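Local coordinates for protein putative isomerase YbhH (Escherichia coli, PDB 6OTV) that probably acts as an isomerase of the PrpF family, whose members share the fold of the diaminopimelate epimerases, its precise reaction being unassigned, at residues A[57-62]-A[91-96]; A[160-165]-A[330-335]; A[193-198]-A[281-286]; A[306-311]-A[319-324]; A[315-320]-A[335-340]. All coordinates share one frame; numbering follows the deposited sequence. Where two conformers were deposited one is given.

Interaction 1: residues A[57-62]-A[91-96]. With PO4 (phosphate ion), chain I.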
# COMPACT_ATOMS: atom_id res chain seq x y z
N THR A 57 23.66 -10.39 16.73
CA THR A 57 22.96 -11.52 17.32
C THR A 57 22.24 -11.12 18.61
O THR A 57 22.05 -11.95 19.50
CB THR A 57 23.93 -12.67 17.58
OG1 THR A 57 24.98 -12.22 18.45
CG2 THR A 57 24.54 -13.17 16.27
N SER A 58 21.84 -9.86 18.71
CA SER A 58 21.17 -9.34 19.90
C SER A 58 20.02 -8.43 19.47
O SER A 58 19.89 -7.29 19.92
CB SER A 58 22.16 -8.60 20.80
OG SER A 58 21.54 -8.20 22.01
N LYS A 59 19.17 -8.94 18.58
CA LYS A 59 18.08 -8.18 18.00
C LYS A 59 16.75 -8.83 18.34
O LYS A 59 16.68 -10.02 18.68
CB LYS A 59 18.24 -8.05 16.48
CG LYS A 59 19.55 -7.39 16.04
CD LYS A 59 19.61 -7.27 14.52
CE LYS A 59 20.91 -6.65 14.04
NZ LYS A 59 21.03 -5.23 14.45
N VAL A 60 15.68 -8.05 18.23
CA VAL A 60 14.32 -8.52 18.50
C VAL A 60 13.40 -8.01 17.40
O VAL A 60 13.51 -6.86 16.96
CB VAL A 60 13.81 -8.05 19.89
CG1 VAL A 60 12.38 -8.52 20.12
CG2 VAL A 60 14.72 -8.56 21.00
N ALA A 61 12.48 -8.87 16.96
CA ALA A 61 11.40 -8.50 16.05
C ALA A 61 10.08 -8.82 16.73
O ALA A 61 9.84 -9.97 17.11
CB ALA A 61 11.51 -9.24 14.72
N ILE A 62 9.23 -7.81 16.89
CA ILE A 62 7.93 -7.96 17.53
C ILE A 62 6.87 -7.89 16.43
O ILE A 62 6.70 -6.85 15.79
CB ILE A 62 7.69 -6.91 18.61
CG1 ILE A 62 8.80 -6.98 19.67
CG2 ILE A 62 6.32 -7.09 19.24
CD1 ILE A 62 8.80 -5.82 20.66
N PRO A 91 16.17 2.24 14.38
CA PRO A 91 16.28 1.90 12.96
C PRO A 91 15.27 0.85 12.51
O PRO A 91 14.51 0.28 13.30
CB PRO A 91 17.71 1.36 12.85
CG PRO A 91 17.91 0.66 14.14
CD PRO A 91 17.13 1.46 15.18
N ASN A 92 15.28 0.60 11.20
CA ASN A 92 14.56 -0.51 10.59
C ASN A 92 15.61 -1.50 10.11
O ASN A 92 16.33 -1.23 9.14
CB ASN A 92 13.68 -0.02 9.44
CG ASN A 92 13.08 -1.16 8.63
OD1 ASN A 92 12.94 -2.29 9.12
ND2 ASN A 92 12.72 -0.87 7.39
N CYS A 93 15.71 -2.64 10.80
CA CYS A 93 16.69 -3.66 10.45
C CYS A 93 16.17 -4.48 9.28
O CYS A 93 15.19 -5.23 9.42
CB CYS A 93 17.00 -4.54 11.65
SG CYS A 93 18.23 -5.82 11.32
N GLY A 94 16.81 -4.34 8.12
CA GLY A 94 16.37 -5.04 6.93
C GLY A 94 16.70 -6.52 6.95
O GLY A 94 16.04 -7.30 6.26
N ASN A 95 17.71 -6.92 7.72
CA ASN A 95 18.05 -8.34 7.79
C ASN A 95 17.06 -9.10 8.66
O ASN A 95 16.59 -10.18 8.28
CB ASN A 95 19.48 -8.50 8.29
CG ASN A 95 20.49 -8.18 7.22
OD1 ASN A 95 20.83 -9.04 6.41
ND2 ASN A 95 20.96 -6.94 7.20
N MET A 96 16.72 -8.56 9.84
CA MET A 96 15.68 -9.19 10.65
C MET A 96 14.34 -9.19 9.91
O MET A 96 13.52 -10.09 10.10
CB MET A 96 15.55 -8.49 12.00
CG MET A 96 16.73 -8.71 12.92
SD MET A 96 16.82 -10.40 13.56
CE MET A 96 15.58 -10.34 14.85
P PO4 I . 20.54 -3.72 8.30
O1 PO4 I . 21.31 -2.88 9.29
O2 PO4 I . 20.15 -5.03 8.94
O3 PO4 I . 19.30 -2.97 7.85
O4 PO4 I . 21.40 -4.01 7.10
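With CG set beside the backbone N (chi1 -58°), the extended run of K59 from CB to CE carries CD and CE along C93 SG and M96 CG, at the first residues of the helix that starts at G94. CD of K59 rests on M96 CG at 3.6 Å and reaches C93 SG at 3.8 Å. M96 is curled at chi2 and chi3; this folds its thioether back against the strand, where its CE lies by K59 CB and the A61 backbone N and meets the CB of A61 at 4.2 Å. C93 points its SG opposite the backbone N (chi1 -179°); it is the N-cap residue, and its sulfur accepts the M96 N-H at 3.5 Å in an almost straight bond (171°). The site illustrates a recurring device, the anion pocket at a helix N terminus. A phosphate, probably from the crystallisation liquor, takes the G94 N-H on O3 at 2.9 Å. Its O2 is gripped at 2.7 Å by N95 ND2 and, weakly, by the N95 backbone N-H. I279 N, at the start of helix 279-290, also donates to it, so the ion joins the N termini of two helices, consistent with the cleft between the lobes of a diaminopimelate epimerase fold. N95 OD1 accepts from R337 NH1 and T13 N, which fixes the rotation of the amide and leaves ND2 aimed at the phosphate. The ammonium of K59 is held by Q79 OE1.

Interaction 2: residues A[160-165]-A[330-335]. With EDO (1,2-ethanediol), chain D; EDO (1,2-ethanediol), chain O.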
# COMPACT_ATOMS: atom_id res chain seq x y z
N ALA A 160 12.40 -12.52 -0.98
CA ALA A 160 12.47 -11.25 -1.69
C ALA A 160 11.83 -10.16 -0.85
O ALA A 160 10.70 -10.32 -0.38
CB ALA A 160 11.79 -11.36 -3.05
N LEU A 161 12.55 -9.06 -0.66
CA LEU A 161 12.09 -7.92 0.12
C LEU A 161 12.00 -6.71 -0.81
O LEU A 161 13.03 -6.22 -1.28
CB LEU A 161 13.02 -7.64 1.29
CG LEU A 161 13.25 -8.78 2.29
CD1 LEU A 161 14.20 -8.34 3.38
CD2 LEU A 161 11.92 -9.26 2.88
N THR A 162 10.78 -6.25 -1.06
CA THR A 162 10.53 -5.12 -1.95
C THR A 162 10.03 -3.93 -1.14
O THR A 162 8.99 -4.02 -0.48
CB THR A 162 9.52 -5.49 -3.03
OG1 THR A 162 9.98 -6.64 -3.75
CG2 THR A 162 9.34 -4.34 -4.01
N PHE A 163 10.77 -2.82 -1.21
CA PHE A 163 10.42 -1.61 -0.47
C PHE A 163 9.43 -0.78 -1.28
O PHE A 163 9.66 -0.50 -2.46
CB PHE A 163 11.68 -0.81 -0.15
CG PHE A 163 12.53 -1.45 0.92
CD1 PHE A 163 13.18 -2.66 0.69
CD2 PHE A 163 12.68 -0.85 2.16
CE1 PHE A 163 13.95 -3.26 1.68
CE2 PHE A 163 13.46 -1.44 3.15
CZ PHE A 163 14.09 -2.65 2.91
N LEU A 164 8.33 -0.39 -0.64
CA LEU A 164 7.16 0.14 -1.34
C LEU A 164 7.04 1.65 -1.28
O LEU A 164 6.46 2.25 -2.19
CB LEU A 164 5.89 -0.50 -0.77
CG LEU A 164 5.89 -2.03 -0.76
CD1 LEU A 164 4.64 -2.57 -0.07
CD2 LEU A 164 6.01 -2.57 -2.18
N ASN A 165 7.55 2.30 -0.23
CA ASN A 165 7.46 3.75 -0.09
C ASN A 165 8.77 4.32 0.44
O ASN A 165 8.82 5.05 1.43
CB ASN A 165 6.28 4.14 0.81
CG ASN A 165 6.40 3.56 2.21
OD1 ASN A 165 7.04 2.53 2.42
ND2 ASN A 165 5.78 4.23 3.18
N THR A 330 8.56 6.89 -8.02
CA THR A 330 8.05 5.56 -8.33
C THR A 330 9.17 4.53 -8.45
O THR A 330 8.91 3.40 -8.86
CB THR A 330 7.23 5.59 -9.62
OG1 THR A 330 8.03 6.09 -10.70
CG2 THR A 330 6.01 6.49 -9.44
N LEU A 331 10.40 4.90 -8.10
CA LEU A 331 11.52 3.97 -8.16
C LEU A 331 11.34 2.88 -7.10
O LEU A 331 11.19 3.19 -5.92
CB LEU A 331 12.83 4.72 -7.96
CG LEU A 331 14.13 3.91 -8.01
CD1 LEU A 331 14.22 3.15 -9.32
CD2 LEU A 331 15.33 4.82 -7.84
N ARG A 332 11.37 1.62 -7.53
CA ARG A 332 11.13 0.49 -6.65
C ARG A 332 12.41 -0.32 -6.49
O ARG A 332 13.07 -0.65 -7.49
CB ARG A 332 10.01 -0.40 -7.19
CG ARG A 332 9.28 -1.23 -6.14
CD ARG A 332 8.35 -2.23 -6.80
NE ARG A 332 9.10 -3.19 -7.61
CZ ARG A 332 8.54 -4.08 -8.42
NH1 ARG A 332 7.22 -4.15 -8.53
NH2 ARG A 332 9.31 -4.91 -9.11
N ALA A 333 12.76 -0.65 -5.25
CA ALA A 333 13.97 -1.40 -4.94
C ALA A 333 13.60 -2.70 -4.24
O ALA A 333 12.70 -2.74 -3.40
CB ALA A 333 14.91 -0.59 -4.04
N SER A 334 14.32 -3.77 -4.58
CA SER A 334 14.12 -5.06 -3.94
C SER A 334 15.47 -5.71 -3.68
O SER A 334 16.45 -5.46 -4.39
CB SER A 334 13.24 -5.99 -4.78
OG SER A 334 13.81 -6.23 -6.06
N VAL A 335 15.52 -6.53 -2.64
CA VAL A 335 16.74 -7.22 -2.22
C VAL A 335 16.38 -8.66 -1.91
O VAL A 335 15.28 -8.95 -1.41
CB VAL A 335 17.38 -6.52 -1.00
CG1 VAL A 335 18.50 -7.37 -0.41
CG2 VAL A 335 17.92 -5.15 -1.39
C1 EDO D . 9.51 4.40 -3.42
O1 EDO D . 8.29 5.11 -3.66
C2 EDO D . 9.24 2.90 -3.50
O2 EDO D . 10.26 2.17 -2.82
C1 EDO O . 6.51 1.00 -10.25
O1 EDO O . 7.36 2.11 -10.57
C2 EDO O . 7.33 -0.18 -9.72
O2 EDO O . 8.14 -0.72 -10.76
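L161 and V335 form an antiparallel hydrogen-bonded pair: L161 N donates to V335 O at 2.8 Å, and V335 N returns a bond to L161 O at 2.9 Å. Farther along, F163 N reaches A333 O at 2.9 Å, and the same oxygen sits at the edge of the F163 ring, near its plane. Between these bonds, T162 and S334 make a non-hydrogen-bonded pair with CA atoms 4.1 Å apart; here L161 O receives a CA-H...O contact from S334 CA at 3.1 Å. On the face carrying T162 and S334, the threonine divides its two branches. OG1 packs on S334 CB at 3.5 Å, whereas CG2, anti to the backbone N, lies against R332 CD at 3.6 Å, the two side chains passing at a slant. A 1,2-ethanediol donates to F163 O where the strands part; O2 of a second lies above one face of the R332 guanidinium, displaced toward its rim. Outside this shell, P69 of the second subunit packs on L164 and R332. Strand 332-344 is itself flanked on its other edge by strand 315-322, through the backbone bonds of R332 with S322 and S334 with H320, while strand 129-135 borders strand 158-163. Helix 279-290 covers the face of F163 and A333, touching them with I279 and I283.

Interaction 3: residues A[193-198]-A[281-286]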
# COMPACT_ATOMS: atom_id res chain seq x y z
N ASP A 193 16.94 11.05 -0.21
CA ASP A 193 16.11 10.43 0.82
C ASP A 193 15.38 9.26 0.17
O ASP A 193 14.26 9.41 -0.33
CB ASP A 193 15.14 11.45 1.42
CG ASP A 193 14.40 10.93 2.64
OD1 ASP A 193 14.72 9.82 3.11
OD2 ASP A 193 13.50 11.64 3.13
N MET A 194 16.02 8.09 0.17
CA MET A 194 15.45 6.85 -0.36
C MET A 194 15.66 5.76 0.69
O MET A 194 16.78 5.27 0.86
CB MET A 194 16.10 6.47 -1.69
CG MET A 194 15.38 7.01 -2.92
SD MET A 194 13.75 6.27 -3.18
CE MET A 194 14.20 4.56 -3.49
N ALA A 195 14.58 5.41 1.39
CA ALA A 195 14.60 4.46 2.50
C ALA A 195 15.42 4.96 3.68
O ALA A 195 15.23 4.51 4.82
CB ALA A 195 15.11 3.09 2.04
N MET A 196 16.31 5.91 3.44
CA MET A 196 17.16 6.50 4.46
C MET A 196 17.72 7.82 3.94
O MET A 196 18.19 7.88 2.80
CB MET A 196 18.30 5.54 4.84
CG MET A 196 19.31 6.11 5.83
SD MET A 196 18.62 6.37 7.48
CE MET A 196 18.24 4.69 7.95
N PRO A 197 17.65 8.89 4.72
CA PRO A 197 18.33 10.14 4.32
C PRO A 197 19.84 9.95 4.42
O PRO A 197 20.37 9.65 5.49
CB PRO A 197 17.82 11.17 5.34
CG PRO A 197 16.60 10.55 5.96
CD PRO A 197 16.84 9.07 5.93
N VAL A 198 20.52 10.11 3.29
CA VAL A 198 21.97 9.98 3.25
C VAL A 198 22.56 11.14 2.47
O VAL A 198 21.90 11.77 1.64
CB VAL A 198 22.43 8.64 2.61
CG1 VAL A 198 21.84 7.45 3.35
CG2 VAL A 198 22.07 8.60 1.13
N GLY A 281 20.48 1.91 3.59
CA GLY A 281 21.56 2.62 2.92
C GLY A 281 21.81 2.08 1.52
O GLY A 281 22.09 2.85 0.59
N ALA A 282 21.70 0.76 1.35
CA ALA A 282 21.88 0.17 0.03
C ALA A 282 20.81 0.65 -0.94
O ALA A 282 21.08 0.85 -2.13
CB ALA A 282 21.89 -1.35 0.13
N ILE A 283 19.59 0.85 -0.45
CA ILE A 283 18.52 1.37 -1.30
C ILE A 283 18.88 2.77 -1.80
O ILE A 283 18.76 3.08 -2.99
CB ILE A 283 17.18 1.38 -0.56
CG1 ILE A 283 16.85 -0.01 -0.01
CG2 ILE A 283 16.06 1.89 -1.46
CD1 ILE A 283 16.89 -1.11 -1.04
N ALA A 284 19.34 3.63 -0.88
CA ALA A 284 19.64 5.01 -1.23
C ALA A 284 20.79 5.09 -2.23
O ALA A 284 20.71 5.82 -3.23
CB ALA A 284 19.96 5.81 0.03
N ILE A 285 21.87 4.36 -1.97
CA ILE A 285 23.05 4.43 -2.83
C ILE A 285 22.74 3.87 -4.22
O ILE A 285 23.10 4.47 -5.24
CB ILE A 285 24.23 3.68 -2.18
CG1 ILE A 285 24.59 4.32 -0.85
CG2 ILE A 285 25.43 3.67 -3.12
CD1 ILE A 285 25.28 3.39 0.10
N SER A 286 22.08 2.72 -4.28
CA SER A 286 21.72 2.14 -5.57
C SER A 286 20.80 3.07 -6.35
O SER A 286 20.89 3.17 -7.58
CB SER A 286 21.07 0.77 -5.38
OG SER A 286 19.87 0.88 -4.65
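M194 reaches the helix through both ends of its side chain. Its CB sits 3.9 Å from A284 CA and 4.3 Å from A284 CB; the chain then turns at chi2 (-68°) and again at chi3 (-64°), carrying it past SD to a methyl, CE, that meets I283 CG2 at 3.8 Å. The two side chains cross at about a right angle. A284 is the small residue around which the rest closes: its CB lies 3.3 Å from M194 O and 3.7 Å from V198 CG2. Beside it, A195 CB touches I283 CB at 3.7 Å. A195 has a positive phi (65°), as befits the tight turn joining strand 187-193 to strand 197-202, and it is this turn of a beta hairpin that is laid on helix 279-290. D193, just before the turn, is anchored by T169, K170 and T171. No hydrogen bond crosses between 193-198 and 281-286, and the helix meets its own needs, for instance with I285 N donating to G281 O. Methyl groups and carbon chains thus make the contact, with the carbonyl oxygens of M194 and M196 lying against the A284 methyl, and cohesion depends on close fit and on burial from water, not on directional bonds.

Interaction 4: residues A[306-311]-A[319-324]. With EDO (1,2-ethanediol), chain O.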
# COMPACT_ATOMS: atom_id res chain seq x y z
N GLY A 306 18.13 -2.56 -13.13
CA GLY A 306 18.42 -3.97 -13.00
C GLY A 306 19.16 -4.27 -11.71
O GLY A 306 18.87 -3.66 -10.67
N ASN A 307 20.10 -5.20 -11.79
CA ASN A 307 20.88 -5.61 -10.63
C ASN A 307 22.03 -4.63 -10.40
O ASN A 307 22.87 -4.42 -11.28
CB ASN A 307 21.42 -7.02 -10.83
CG ASN A 307 22.18 -7.52 -9.62
OD1 ASN A 307 21.58 -8.08 -8.69
ND2 ASN A 307 23.49 -7.33 -9.61
N ILE A 308 22.07 -4.04 -9.21
CA ILE A 308 23.11 -3.08 -8.83
C ILE A 308 23.83 -3.65 -7.62
O ILE A 308 23.24 -3.78 -6.54
CB ILE A 308 22.52 -1.70 -8.54
CG1 ILE A 308 21.80 -1.17 -9.78
CG2 ILE A 308 23.62 -0.74 -8.11
CD1 ILE A 308 21.28 0.23 -9.63
N ASN A 309 25.10 -4.00 -7.80
CA ASN A 309 25.89 -4.63 -6.75
C ASN A 309 26.66 -3.55 -5.99
O ASN A 309 27.46 -2.81 -6.58
CB ASN A 309 26.83 -5.66 -7.37
CG ASN A 309 27.66 -6.39 -6.34
OD1 ASN A 309 28.78 -5.99 -6.02
ND2 ASN A 309 27.12 -7.49 -5.82
N ILE A 310 26.41 -3.46 -4.68
CA ILE A 310 27.03 -2.46 -3.80
C ILE A 310 28.07 -3.16 -2.94
O ILE A 310 27.74 -4.05 -2.16
CB ILE A 310 26.00 -1.76 -2.91
CG1 ILE A 310 24.74 -1.38 -3.69
CG2 ILE A 310 26.62 -0.54 -2.24
CD1 ILE A 310 24.94 -0.30 -4.70
N GLU A 311 29.33 -2.73 -3.07
CA GLU A 311 30.41 -3.29 -2.28
C GLU A 311 30.59 -2.51 -0.98
O GLU A 311 30.42 -1.29 -0.95
CB GLU A 311 31.71 -3.30 -3.09
CG GLU A 311 31.62 -4.15 -4.35
CD GLU A 311 32.90 -4.18 -5.17
OE1 GLU A 311 33.85 -3.43 -4.84
OE2 GLU A 311 32.95 -4.95 -6.15
N VAL A 319 21.10 -5.14 -5.18
CA VAL A 319 19.84 -4.41 -5.12
C VAL A 319 19.26 -4.38 -6.52
O VAL A 319 19.93 -3.94 -7.47
CB VAL A 319 20.01 -2.99 -4.57
CG1 VAL A 319 18.64 -2.30 -4.46
CG2 VAL A 319 20.72 -3.00 -3.23
N HIS A 320 18.03 -4.86 -6.66
CA HIS A 320 17.32 -4.80 -7.94
C HIS A 320 16.46 -3.55 -7.97
O HIS A 320 15.61 -3.35 -7.09
CB HIS A 320 16.46 -6.05 -8.15
CG HIS A 320 15.77 -6.08 -9.48
ND1 HIS A 320 14.44 -5.75 -9.64
CD2 HIS A 320 16.23 -6.40 -10.71
CE1 HIS A 320 14.11 -5.86 -10.91
NE2 HIS A 320 15.18 -6.25 -11.59
N LEU A 321 16.69 -2.70 -8.96
CA LEU A 321 15.92 -1.49 -9.16
C LEU A 321 14.96 -1.65 -10.33
O LEU A 321 15.18 -2.47 -11.23
CB LEU A 321 16.84 -0.29 -9.40
CG LEU A 321 17.56 0.28 -8.18
CD1 LEU A 321 18.17 1.62 -8.52
CD2 LEU A 321 16.60 0.41 -7.01
N SER A 322 13.91 -0.85 -10.32
CA SER A 322 12.83 -0.94 -11.30
C SER A 322 11.99 0.32 -11.20
O SER A 322 11.81 0.88 -10.11
CB SER A 322 11.97 -2.19 -11.06
OG SER A 322 10.71 -2.07 -11.69
N ASN A 323 11.47 0.77 -12.34
CA ASN A 323 10.64 1.98 -12.34
C ASN A 323 9.69 1.91 -13.53
O ASN A 323 10.14 1.93 -14.68
CB ASN A 323 11.52 3.22 -12.40
CG ASN A 323 10.77 4.48 -12.01
OD1 ASN A 323 9.54 4.54 -12.10
ND2 ASN A 323 11.50 5.50 -11.59
N GLU A 324 8.39 1.84 -13.26
CA GLU A 324 7.38 1.88 -14.30
C GLU A 324 6.87 3.29 -14.56
O GLU A 324 6.07 3.48 -15.49
CB GLU A 324 6.19 0.99 -13.94
CG GLU A 324 6.50 -0.50 -13.96
CD GLU A 324 6.46 -1.09 -15.36
OE1 GLU A 324 6.13 -0.35 -16.31
OE2 GLU A 324 6.75 -2.29 -15.50
C1 EDO O . 6.51 1.00 -10.25
O1 EDO O . 7.36 2.11 -10.57
C2 EDO O . 7.33 -0.18 -9.72
O2 EDO O . 8.14 -0.72 -10.76
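The beta hairpin of strands 306-312 and 315-322 is held here by antiparallel backbone bonds. I308 and V319 are a hydrogen-bonded pair: I308 N donates to V319 O at 2.8 Å and V319 N to I308 O at 2.9 Å. L321 N adds a bond to G306 O at 2.9 Å, and this oxygen also takes a CA-H...O contact from H320 CA at 3.3 Å. G306 has backbone angles (phi 125°, psi -142°) at which a CB would press on the preceding carbonyl, so a glycine suits the position. The two faces of the hairpin differ in character. On one, I308 places CG1 beside the backbone N (chi1 -59°) and extends it, bringing CD1 to L321 CD1 at 3.6 Å; the two side chains meet at a slant, and I310 follows with a looser approach of CG1 to V319 CG2 at 4.4 Å. On the other lie N307 and H320, where the amide ND2 of N307 donates to D318 OD1. S286 touches I308 and V319, and A290 touches L321, so the apolar face rests on helix 279-290. A curved sheet laid with its apolar side round a long helix is the design of each lobe in the diaminopimelate epimerase fold.

Interaction 5: residues A[315-320]-A[335-340]. With EDO (1,2-ethanediol), chain E; EDO (1,2-ethanediol), chain N.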
# COMPACT_ATOMS: atom_id res chain seq x y z
N GLY A 315 31.82 -7.43 2.18
CA GLY A 315 31.19 -8.19 1.11
C GLY A 315 30.50 -7.26 0.12
O GLY A 315 30.90 -6.11 -0.06
N ALA A 316 29.46 -7.80 -0.52
CA ALA A 316 28.68 -7.05 -1.50
C ALA A 316 27.22 -7.43 -1.37
O ALA A 316 26.87 -8.49 -0.86
CB ALA A 316 29.17 -7.30 -2.93
N LEU A 317 26.36 -6.53 -1.84
CA LEU A 317 24.92 -6.70 -1.73
C LEU A 317 24.27 -6.34 -3.05
O LEU A 317 24.59 -5.30 -3.64
CB LEU A 317 24.36 -5.84 -0.59
CG LEU A 317 22.95 -6.11 -0.06
CD1 LEU A 317 21.94 -5.19 -0.71
CD2 LEU A 317 22.55 -7.57 -0.27
N ASP A 318 23.38 -7.20 -3.54
CA ASP A 318 22.65 -6.96 -4.78
C ASP A 318 21.34 -6.25 -4.49
O ASP A 318 20.55 -6.70 -3.65
CB ASP A 318 22.39 -8.27 -5.51
CG ASP A 318 23.61 -8.79 -6.26
OD1 ASP A 318 24.32 -7.98 -6.88
OD2 ASP A 318 23.85 -10.02 -6.21
N VAL A 319 21.10 -5.14 -5.18
CA VAL A 319 19.84 -4.41 -5.12
C VAL A 319 19.26 -4.38 -6.52
O VAL A 319 19.93 -3.94 -7.47
CB VAL A 319 20.01 -2.99 -4.57
CG1 VAL A 319 18.64 -2.30 -4.46
CG2 VAL A 319 20.72 -3.00 -3.23
N HIS A 320 18.03 -4.86 -6.66
CA HIS A 320 17.32 -4.80 -7.94
C HIS A 320 16.46 -3.55 -7.97
O HIS A 320 15.61 -3.35 -7.09
CB HIS A 320 16.46 -6.05 -8.15
CG HIS A 320 15.77 -6.08 -9.48
ND1 HIS A 320 14.44 -5.75 -9.64
CD2 HIS A 320 16.23 -6.40 -10.71
CE1 HIS A 320 14.11 -5.86 -10.91
NE2 HIS A 320 15.18 -6.25 -11.59
N VAL A 335 15.52 -6.53 -2.64
CA VAL A 335 16.74 -7.22 -2.22
C VAL A 335 16.38 -8.66 -1.91
O VAL A 335 15.28 -8.95 -1.41
CB VAL A 335 17.38 -6.52 -1.00
CG1 VAL A 335 18.50 -7.37 -0.41
CG2 VAL A 335 17.92 -5.15 -1.39
N ILE A 336 17.29 -9.58 -2.23
CA ILE A 336 17.15 -10.98 -1.87
C ILE A 336 17.91 -11.23 -0.57
O ILE A 336 19.06 -10.81 -0.42
CB ILE A 336 17.66 -11.91 -2.98
CG1 ILE A 336 16.94 -11.63 -4.30
CG2 ILE A 336 17.50 -13.37 -2.57
CD1 ILE A 336 15.48 -12.04 -4.30
N ARG A 337 17.26 -11.89 0.38
CA ARG A 337 17.90 -12.35 1.60
C ARG A 337 17.58 -13.83 1.79
O ARG A 337 16.91 -14.45 0.96
CB ARG A 337 17.44 -11.54 2.82
CG ARG A 337 17.67 -10.04 2.73
CD ARG A 337 19.06 -9.65 3.23
NE ARG A 337 20.10 -10.01 2.28
CZ ARG A 337 21.40 -9.93 2.54
NH1 ARG A 337 21.82 -9.52 3.73
NH2 ARG A 337 22.28 -10.28 1.61
N THR A 338 18.07 -14.39 2.88
CA THR A 338 17.66 -15.72 3.32
C THR A 338 17.36 -15.66 4.81
O THR A 338 17.83 -14.77 5.52
CB THR A 338 18.73 -16.79 3.05
OG1 THR A 338 19.84 -16.59 3.93
CG2 THR A 338 19.21 -16.73 1.60
N THR A 339 16.57 -16.62 5.27
CA THR A 339 16.23 -16.70 6.68
C THR A 339 16.13 -18.17 7.07
O THR A 339 16.04 -19.05 6.22
CB THR A 339 14.92 -15.95 6.99
OG1 THR A 339 14.72 -15.89 8.40
CG2 THR A 339 13.74 -16.65 6.34
N ARG A 340 16.17 -18.43 8.38
CA ARG A 340 16.03 -19.79 8.87
C ARG A 340 15.52 -19.76 10.30
O ARG A 340 15.98 -18.96 11.11
CB ARG A 340 17.36 -20.55 8.80
CG ARG A 340 17.22 -22.06 8.91
CD ARG A 340 18.56 -22.75 8.84
NE ARG A 340 19.32 -22.62 10.08
CZ ARG A 340 19.16 -23.41 11.14
NH1 ARG A 340 18.27 -24.40 11.11
NH2 ARG A 340 19.89 -23.22 12.23
C1 EDO E . 21.88 -19.09 3.11
O1 EDO E . 21.88 -17.66 3.22
C2 EDO E . 22.34 -19.67 4.44
O2 EDO E . 22.61 -21.07 4.35
C1 EDO N . 15.14 -26.01 8.58
O1 EDO N . 16.44 -25.42 8.75
C2 EDO N . 14.18 -25.41 9.60
O2 EDO N . 14.37 -23.99 9.67
O HOH W 1 19.83 -9.03 -3.49
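V335, L317 and R337 carry most of this contact, in which two strands that are neighbours farther along swing apart, their short axes making an angle of 130°. V335 gives up the largest area. Its CG2 meets V319 CG2 at 4.0 Å and lies 3.8 Å from D318 O, while its CG1 approaches L317 CD2 at 4.1 Å; the L317 and V335 side chains cross at about a right angle. L317 bridges the widening gap. With chi2 at -97°, away from the usual staggered values, it leans CD1 on the V335 methyls and sets CD2 over one face of the R337 guanidinium, 3.3 Å from NH2 and 3.8 Å from CZ. R337 is brought there by a chain bent at chi2 and chi3, which folds the group back along its own strand. NE donates to I336 O at 3.0 Å (172°), with the oxygen almost in the guanidinium plane, and with NH1 held by N95 this fixes the rotation of the group and keeps its face turned to the leucine. No direct hydrogen bond joins 315-320 to 335-340. Instead a water accepts from I336 N and donates to D318 O, the latter at a doubtfully short distance, taking up backbone groups where the strands separate. D318 OD1 also accepts from N309 ND2. The splaying of the hairpin is consistent with strand 332-344 passing from one lobe to the other, as in the two-lobed diaminopimelate epimerase fold.

From the N terminus, interaction 1 closes first, a short loop, about half of it strand, that brings strand 59-65 against helix 94-106 and is complete before the others open. Interaction 2 then closes the longest loop, from 160-165 to 330-335, and within it lie interaction 3, which sets a hairpin turn on helix 279-290, and interaction 4, the hairpin that follows that helix. Interaction 5 crosses interaction 2, since 315-320 falls inside that loop while 335-340 starts on its last residue, the shared V335, and runs on past it; it also overlaps interaction 4 at V319 and H320. Helix 279-290 touches the strands of interactions 2, 4 and 5, and N95 and R337 connect interaction 1 to interaction 5.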